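Local coordinates for protein CRISPR-associated endoribonuclease Cas2 (Thermococcus onnurineus, PDB 5G4D) that probably acts as a magnesium-dependent endoribonuclease specific for single-stranded RNA and pairs with Cas1 in the adaptation stage of CRISPR immunity, at residues Tyr5-Tyr10 and Asn33-Gly38; Val9-Val14 and Glu60-Ile65. All blocks are in the same frame, centred on the assembly; numbering follows the deposited sequence.

Contact 1 (Tyr5-Tyr10 and Asn33-Gly38); sequences YVVIVY and NSVFEG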
ATOM      1  N   TYR A   5      -2.851  12.876   5.677  1.00 15.96           N
ATOM      2  CA  TYR A   5      -2.808  11.473   6.064  1.00 16.21           C
ATOM      3  C   TYR A   5      -2.037  10.717   4.989  1.00 15.93           C
ATOM      4  O   TYR A   5      -2.278  10.922   3.800  1.00 18.84           O
ATOM      5  CB  TYR A   5      -4.230  10.908   6.204  1.00 17.70           C
ATOM      6  CG  TYR A   5      -4.302   9.619   6.969  1.00 17.58           C
ATOM      7  CD1 TYR A   5      -4.066   8.401   6.337  1.00 16.16           C
ATOM      8  CD2 TYR A   5      -4.619   9.608   8.325  1.00 19.30           C
ATOM      9  CE1 TYR A   5      -4.115   7.211   7.041  1.00 18.24           C
ATOM     10  CE2 TYR A   5      -4.676   8.423   9.035  1.00 19.34           C
ATOM     11  CZ  TYR A   5      -4.418   7.226   8.390  1.00 19.02           C
ATOM     12  OH  TYR A   5      -4.466   6.038   9.077  1.00 20.77           O
ATOM     13  N   VAL A   6      -1.100   9.860   5.392  1.00 14.07           N
ATOM     14  CA  VAL A   6      -0.271   9.172   4.405  1.00 15.35           C
ATOM     15  C   VAL A   6      -0.450   7.663   4.503  1.00 14.91           C
ATOM     16  O   VAL A   6      -0.715   7.100   5.572  1.00 15.64           O
ATOM     17  CB  VAL A   6       1.227   9.537   4.536  1.00 13.69           C
ATOM     18  CG1 VAL A   6       1.447  11.007   4.173  1.00 16.88           C
ATOM     19  CG2 VAL A   6       1.742   9.219   5.944  1.00 15.32           C
ATOM     20  N   VAL A   7      -0.315   7.007   3.356  1.00 12.52           N
ATOM     21  CA  VAL A   7      -0.130   5.557   3.282  1.00 12.93           C
ATOM     22  C   VAL A   7       1.192   5.354   2.575  1.00 12.16           C
ATOM     23  O   VAL A   7       1.380   5.859   1.461  1.00 12.76           O
ATOM     24  CB  VAL A   7      -1.259   4.840   2.516  1.00 11.78           C
ATOM     25  CG1 VAL A   7      -0.930   3.341   2.388  1.00 13.48           C
ATOM     26  CG2 VAL A   7      -2.616   5.063   3.173  1.00 15.54           C
ATOM     27  N   ILE A   8       2.114   4.633   3.212  1.00 11.05           N
ATOM     28  CA  ILE A   8       3.447   4.428   2.658  1.00 11.77           C
ATOM     29  C   ILE A   8       3.642   2.946   2.376  1.00 13.40           C
ATOM     30  O   ILE A   8       3.449   2.106   3.263  1.00 13.72           O
ATOM     31  CB  ILE A   8       4.549   4.940   3.600  1.00 13.29           C
ATOM     32  CG1 ILE A   8       4.367   6.437   3.844  1.00 13.91           C
ATOM     33  CG2 ILE A   8       5.927   4.645   2.996  1.00 13.65           C
ATOM     34  CD1 ILE A   8       5.555   7.067   4.561  1.00 13.09           C
ATOM     35  N   VAL A   9       4.028   2.630   1.145  1.00 11.28           N
ATOM     36  CA  VAL A   9       4.381   1.264   0.757  1.00 12.55           C
ATOM     37  C   VAL A   9       5.812   1.294   0.245  1.00 13.21           C
ATOM     38  O   VAL A   9       6.234   2.277  -0.370  1.00 13.84           O
ATOM     39  CB  VAL A   9       3.423   0.701  -0.316  1.00 14.33           C
ATOM     40  CG1 VAL A   9       2.012   0.638   0.222  1.00 14.95           C
ATOM     41  CG2 VAL A   9       3.475   1.558  -1.579  1.00 15.97           C
ATOM     42  N   TYR A  10       6.574   0.237   0.512  1.00 12.68           N
ATOM     43  CA  TYR A  10       7.973   0.275   0.097  1.00 15.20           C
ATOM     44  C   TYR A  10       8.442  -1.094  -0.366  1.00 16.39           C
ATOM     45  O   TYR A  10       7.983  -2.136   0.105  1.00 16.95           O
ATOM     46  CB  TYR A  10       8.905   0.802   1.200  1.00 15.04           C
ATOM     47  CG  TYR A  10       8.834   0.073   2.521  1.00 14.96           C
ATOM     48  CD1 TYR A  10       7.950   0.475   3.509  1.00 14.50           C
ATOM     49  CD2 TYR A  10       9.679  -1.002   2.792  1.00 19.13           C
ATOM     50  CE1 TYR A  10       7.877  -0.175   4.716  1.00 17.25           C
ATOM     51  CE2 TYR A  10       9.626  -1.659   4.010  1.00 20.34           C
ATOM     52  CZ  TYR A  10       8.727  -1.236   4.970  1.00 19.18           C
ATOM     53  OH  TYR A  10       8.658  -1.868   6.191  1.00 19.05           O
ATOM     54  N   ASN A  33       3.004  -6.218   6.168  1.00 26.35           N
ATOM     55  CA  ASN A  33       4.356  -6.189   5.633  1.00 24.91           C
ATOM     56  C   ASN A  33       4.509  -5.063   4.619  1.00 25.69           C
ATOM     57  O   ASN A  33       3.766  -4.995   3.630  1.00 21.90           O
ATOM     58  CB  ASN A  33       4.709  -7.528   4.992  1.00 28.12           C
ATOM     59  CG  ASN A  33       6.124  -7.553   4.486  1.00 31.10           C
ATOM     60  OD1 ASN A  33       6.371  -7.439   3.283  1.00 34.81           O
ATOM     61  ND2 ASN A  33       7.077  -7.654   5.409  1.00 35.25           N
ATOM     62  N   SER A  34       5.441  -4.159   4.917  1.00 21.76           N
ATOM     63  CA  SER A  34       5.875  -3.081   4.026  1.00 20.20           C
ATOM     64  C   SER A  34       4.779  -2.048   3.768  1.00 16.86           C
ATOM     65  O   SER A  34       4.811  -1.342   2.757  1.00 15.39           O
ATOM     66  CB  SER A  34       6.410  -3.632   2.704  1.00 21.52           C
ATOM     67  OG  SER A  34       7.339  -4.669   2.953  1.00 28.71           O
ATOM     68  N   VAL A  35       3.818  -1.918   4.678  1.00 16.38           N
ATOM     69  CA  VAL A  35       2.777  -0.896   4.566  1.00 13.51           C
ATOM     70  C   VAL A  35       2.623  -0.186   5.901  1.00 15.22           C
ATOM     71  O   VAL A  35       2.454  -0.842   6.934  1.00 16.16           O
ATOM     72  CB  VAL A  35       1.425  -1.496   4.149  1.00 16.93           C
ATOM     73  CG1 VAL A  35       0.380  -0.371   3.977  1.00 15.03           C
ATOM     74  CG2 VAL A  35       1.578  -2.343   2.880  1.00 16.00           C
ATOM     75  N   PHE A  36       2.625   1.147   5.868  1.00 13.64           N
ATOM     76  CA  PHE A  36       2.399   1.990   7.040  1.00 13.46           C
ATOM     77  C   PHE A  36       1.376   3.067   6.704  1.00 14.71           C
ATOM     78  O   PHE A  36       1.205   3.448   5.540  1.00 15.49           O
ATOM     79  CB  PHE A  36       3.702   2.660   7.544  1.00 13.71           C
ATOM     80  CG  PHE A  36       4.669   1.706   8.205  1.00 15.05           C
ATOM     81  CD1 PHE A  36       5.476   0.881   7.448  1.00 12.77           C
ATOM     82  CD2 PHE A  36       4.771   1.651   9.592  1.00 18.30           C
ATOM     83  CE1 PHE A  36       6.369  -0.016   8.053  1.00 17.79           C
ATOM     84  CE2 PHE A  36       5.666   0.768  10.219  1.00 18.87           C
ATOM     85  CZ  PHE A  36       6.468  -0.059   9.448  1.00 19.63           C
ATOM     86  N   GLU A  37       0.689   3.578   7.731  1.00 14.36           N
ATOM     87  CA  GLU A  37      -0.212   4.705   7.502  1.00 13.86           C
ATOM     88  C   GLU A  37      -0.362   5.536   8.775  1.00 17.33           C
ATOM     89  O   GLU A  37      -0.088   5.066   9.881  1.00 18.27           O
ATOM     90  CB  GLU A  37      -1.594   4.245   7.000  1.00 15.52           C
ATOM     91  CG  GLU A  37      -2.430   3.464   8.003  1.00 19.92           C
ATOM     92  CD  GLU A  37      -3.827   3.150   7.480  1.00 16.49           C
ATOM     93  OE1 GLU A  37      -4.704   4.043   7.572  1.00 22.48           O
ATOM     94  OE2 GLU A  37      -4.043   2.024   6.986  1.00 20.12           O
ATOM     95  N   GLY A  38      -0.818   6.768   8.600  1.00 16.53           N
ATOM     96  CA  GLY A  38      -1.103   7.631   9.737  1.00 18.67           C
ATOM     97  C   GLY A  38      -1.167   9.097   9.372  1.00 17.89           C
ATOM     98  O   GLY A  38      -0.837   9.522   8.262  1.00 16.23           O
TER
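Ile8 and Phe36 sit opposite each other on two central antiparallel strands of the ferredoxin-like sheet of Cas2. They form a hydrogen-bonded pair, with Ile8 N to Phe36 O at 2.8 Å and Phe36 N to Ile8 O at 2.9 Å. Val6 and Gly38 repeat the pattern two residues away, nearer the start of strand 4-11. Val7-Glu37 lies between these two, and Val9-Val35 follows Ile8-Phe36 toward Tyr10; both are non-hydrogen-bonded pairs, with side chains side by side on the face turned to the second subunit. Val9 CG1 meets Val35 CG2 at 4.0 Å.

The tight part is the buried end around Tyr5. Its OH donates to Glu37 OE1 in a very short bond of 2.5 Å, taken by the oxygen's anti lone pair, and the ring stands nearly perpendicular (85°) to the carboxylate. Glu37 CG lies between its backbone N and carbonyl carbon (chi1 67°), while the chain beyond is extended, carrying the acid out to the tyrosine hydroxyl. Arg74 also bridges to OE1, and Tyr66 of the second subunit hydrogen-bonds OE2, so both oxygens of this buried acid are held.

Toward the partly exposed Ser34 the backbone grip slackens. Tyr10 N reaches Ser34 O at 3.3 Å, with an N-H...O angle of 146°, where the strand gives way to a turn and Ser34 has a positive phi. The Tyr10 ring packs here too: Ser34 CA lies over one face, 3.8 Å from the centroid, in a CH-pi contact, and Phe36 CE1 comes up to the ring edge. Helix 17-25 packs against both aromatics. Back at the buried end, Gly38 CA likewise sits over the face of the Tyr5 ring, 3.9 Å from its centroid.

Contact 2 (Val9-Val14 and Glu60-Ile65); sequences VYDVAV and EDSVVI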
ATOM      1  N   VAL A   9       4.028   2.630   1.145  1.00 11.28           N
ATOM      2  CA  VAL A   9       4.381   1.264   0.757  1.00 12.55           C
ATOM      3  C   VAL A   9       5.812   1.294   0.245  1.00 13.21           C
ATOM      4  O   VAL A   9       6.234   2.277  -0.370  1.00 13.84           O
ATOM      5  CB  VAL A   9       3.423   0.701  -0.316  1.00 14.33           C
ATOM      6  CG1 VAL A   9       2.012   0.638   0.222  1.00 14.95           C
ATOM      7  CG2 VAL A   9       3.475   1.558  -1.579  1.00 15.97           C
ATOM      8  N   TYR A  10       6.574   0.237   0.512  1.00 12.68           N
ATOM      9  CA  TYR A  10       7.973   0.275   0.097  1.00 15.20           C
ATOM     10  C   TYR A  10       8.442  -1.094  -0.366  1.00 16.39           C
ATOM     11  O   TYR A  10       7.983  -2.136   0.105  1.00 16.95           O
ATOM     12  CB  TYR A  10       8.905   0.802   1.200  1.00 15.04           C
ATOM     13  CG  TYR A  10       8.834   0.073   2.521  1.00 14.96           C
ATOM     14  CD1 TYR A  10       7.950   0.475   3.509  1.00 14.50           C
ATOM     15  CD2 TYR A  10       9.679  -1.002   2.792  1.00 19.13           C
ATOM     16  CE1 TYR A  10       7.877  -0.175   4.716  1.00 17.25           C
ATOM     17  CE2 TYR A  10       9.626  -1.659   4.010  1.00 20.34           C
ATOM     18  CZ  TYR A  10       8.727  -1.236   4.970  1.00 19.18           C
ATOM     19  OH  TYR A  10       8.658  -1.868   6.191  1.00 19.05           O
ATOM     20  N   ASP A  11       9.354  -1.047  -1.325  1.00 15.95           N
ATOM     21  CA  ASP A  11       9.965  -2.210  -1.958  1.00 18.84           C
ATOM     22  C   ASP A  11      11.462  -1.943  -1.852  1.00 18.06           C
ATOM     23  O   ASP A  11      12.001  -1.179  -2.656  1.00 19.03           O
ATOM     24  CB  ASP A  11       9.486  -2.310  -3.403  1.00 21.63           C
ATOM     25  CG  ASP A  11       9.748  -3.648  -4.020  1.00 30.19           C
ATOM     26  OD1 ASP A  11      10.725  -4.309  -3.608  1.00 28.19           O
ATOM     27  OD2 ASP A  11       8.964  -4.028  -4.921  1.00 35.07           O
ATOM     28  N   VAL A  12      12.120  -2.514  -0.840  1.00 16.99           N
ATOM     29  CA  VAL A  12      13.500  -2.159  -0.495  1.00 14.77           C
ATOM     30  C   VAL A  12      14.320  -3.439  -0.449  1.00 19.82           C
ATOM     31  O   VAL A  12      13.825  -4.480  -0.010  1.00 20.43           O
ATOM     32  CB  VAL A  12      13.577  -1.423   0.859  1.00 18.28           C
ATOM     33  CG1 VAL A  12      15.033  -1.172   1.275  1.00 20.48           C
ATOM     34  CG2 VAL A  12      12.813  -0.081   0.792  1.00 15.13           C
ATOM     35  N   ALA A  13      15.577  -3.354  -0.882  1.00 19.12           N
ATOM     36  CA  ALA A  13      16.431  -4.536  -0.918  1.00 21.55           C
ATOM     37  C   ALA A  13      16.619  -5.113   0.483  1.00 20.01           C
ATOM     38  O   ALA A  13      16.519  -4.419   1.498  1.00 17.83           O
ATOM     39  CB  ALA A  13      17.782  -4.192  -1.542  1.00 21.28           C
ATOM     40  N   VAL A  14      16.940  -6.412   0.529  1.00 21.21           N
ATOM     41  CA  VAL A  14      16.997  -7.111   1.808  1.00 20.21           C
ATOM     42  C   VAL A  14      18.025  -6.503   2.761  1.00 20.02           C
ATOM     43  O   VAL A  14      17.857  -6.578   3.983  1.00 21.31           O
ATOM     44  CB  VAL A  14      17.276  -8.611   1.571  1.00 25.73           C
ATOM     45  CG1 VAL A  14      18.655  -8.808   0.986  1.00 26.09           C
ATOM     46  CG2 VAL A  14      17.156  -9.358   2.864  1.00 23.67           C
ATOM     47  N   GLU A  60      17.936   1.493  -6.431  1.00 31.76           N
ATOM     48  CA  GLU A  60      17.379   0.152  -6.290  1.00 28.39           C
ATOM     49  C   GLU A  60      15.989   0.146  -5.676  1.00 30.33           C
ATOM     50  O   GLU A  60      15.097  -0.559  -6.170  1.00 28.60           O
ATOM     51  CB  GLU A  60      18.301  -0.717  -5.422  1.00 31.86           C
ATOM     52  CG  GLU A  60      19.700  -0.920  -5.958  1.00 38.18           C
ATOM     53  CD  GLU A  60      20.219  -2.316  -5.664  1.00 42.90           C
ATOM     54  OE1 GLU A  60      20.090  -2.765  -4.504  1.00 42.76           O
ATOM     55  OE2 GLU A  60      20.751  -2.956  -6.595  1.00 50.45           O
ATOM     56  N   ASP A  61      15.790   0.895  -4.599  1.00 25.04           N
ATOM     57  CA  ASP A  61      14.597   0.789  -3.775  1.00 24.65           C
ATOM     58  C   ASP A  61      13.507   1.732  -4.268  1.00 23.90           C
ATOM     59  O   ASP A  61      13.763   2.698  -4.993  1.00 23.61           O
ATOM     60  CB  ASP A  61      14.945   1.096  -2.320  1.00 21.92           C
ATOM     61  CG  ASP A  61      16.094   0.245  -1.805  1.00 25.46           C
ATOM     62  OD1 ASP A  61      16.217  -0.918  -2.252  1.00 23.85           O
ATOM     63  OD2 ASP A  61      16.867   0.731  -0.948  1.00 23.54           O
ATOM     64  N   SER A  62      12.270   1.437  -3.874  1.00 20.03           N
ATOM     65  CA  SER A  62      11.162   2.318  -4.218  1.00 23.37           C
ATOM     66  C   SER A  62      10.228   2.474  -3.029  1.00 21.51           C
ATOM     67  O   SER A  62       9.796   1.484  -2.430  1.00 19.56           O
ATOM     68  CB  SER A  62      10.393   1.800  -5.438  1.00 24.83           C
ATOM     69  OG  SER A  62       9.603   0.668  -5.118  1.00 35.76           O
ATOM     70  N   VAL A  63       9.925   3.721  -2.692  1.00 18.86           N
ATOM     71  CA  VAL A  63       8.944   4.059  -1.670  1.00 19.19           C
ATOM     72  C   VAL A  63       7.875   4.910  -2.339  1.00 18.17           C
ATOM     73  O   VAL A  63       8.199   5.864  -3.051  1.00 18.43           O
ATOM     74  CB  VAL A  63       9.575   4.821  -0.488  1.00 18.32           C
ATOM     75  CG1 VAL A  63       8.538   5.056   0.590  1.00 17.67           C
ATOM     76  CG2 VAL A  63      10.800   4.087   0.067  1.00 18.30           C
ATOM     77  N   VAL A  64       6.612   4.546  -2.147  1.00 14.34           N
ATOM     78  CA  VAL A  64       5.485   5.333  -2.644  1.00 15.95           C
ATOM     79  C   VAL A  64       4.737   5.879  -1.440  1.00 14.25           C
ATOM     80  O   VAL A  64       4.326   5.116  -0.557  1.00 12.44           O
ATOM     81  CB  VAL A  64       4.553   4.509  -3.547  1.00 17.39           C
ATOM     82  CG1 VAL A  64       3.332   5.343  -3.953  1.00 16.65           C
ATOM     83  CG2 VAL A  64       5.298   4.029  -4.779  1.00 19.05           C
ATOM     84  N   ILE A  65       4.583   7.197  -1.392  1.00 14.17           N
ATOM     85  CA  ILE A  65       3.877   7.875  -0.312  1.00 14.55           C
ATOM     86  C   ILE A  65       2.591   8.449  -0.896  1.00 15.55           C
ATOM     87  O   ILE A  65       2.606   9.495  -1.567  1.00 15.63           O
ATOM     88  CB  ILE A  65       4.738   8.971   0.332  1.00 15.58           C
ATOM     89  CG1 ILE A  65       6.074   8.373   0.782  1.00 16.52           C
ATOM     90  CG2 ILE A  65       3.986   9.619   1.490  1.00 17.28           C
ATOM     91  CD1 ILE A  65       7.053   9.413   1.314  1.00 20.51           C
TER
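Glu60 touches Ala13 lightly, its OE1 coming to 4.0 Å from the alanine CB, and its stronger tie is a salt bridge to Arg16. Asp61 follows and closes the end of the strand pair: its OD1 accepts the backbone N-H of Ala13 at 2.9 Å, the donor arriving from above the carboxylate plane, 51° out of it. Its other oxygen, OD2, holds Arg16 and the backbone N of Asp57. Both branches are therefore held, and Val12 CG1 packs beside OD2.

At Ser62 the regular antiparallel sheet begins. Asp11 N gives to Ser62 O at 2.8 Å and Ser62 N returns a bond to Asp11 O, while Ser62 OG lies 3.4 Å from Asp11 CB. Asp11 is predicted to bind the catalytic magnesium, and its OD2 accepts the backbone N-H of Asn33 of the second subunit. Val63 then meets Tyr10 through methyl CG2, 4.0 Å from Tyr10 CB. Val64 and Val9 exchange two backbone bonds, and Val9 CG2 packs on Val64 CB. Ile65 turns to Val6 and Ile8. Strand 62-68 thus flanks strand 4-11 within the chain, the Tyr10 side chain packs against helix 17-25, and residues Val63 to Ile65 pair antiparallel with a strand of the second subunit, extending the sheet across the dimer.

Strand 4-11 serves both contacts, with strand 35-40 along one edge and strand 62-68 along the other, and Val9 and Tyr10 belong to both. Contact 1 lies near the centre of the chain and is almost wholly buried; contact 2 is also largely buried, but it runs out at one end into partly exposed loops. Aromatic CH-pi contacts and the Tyr5-Glu37 bond mark the first. The second has a side-chain-to-backbone bond from Asp61 and three acids: Glu60 and Asp61, bridged to Arg16, and Asp11, the predicted magnesium ligand. On the helix side they merge, Ile8 CG2 lying 3.6 Å from Val63 CG1. Each also touches the second subunit.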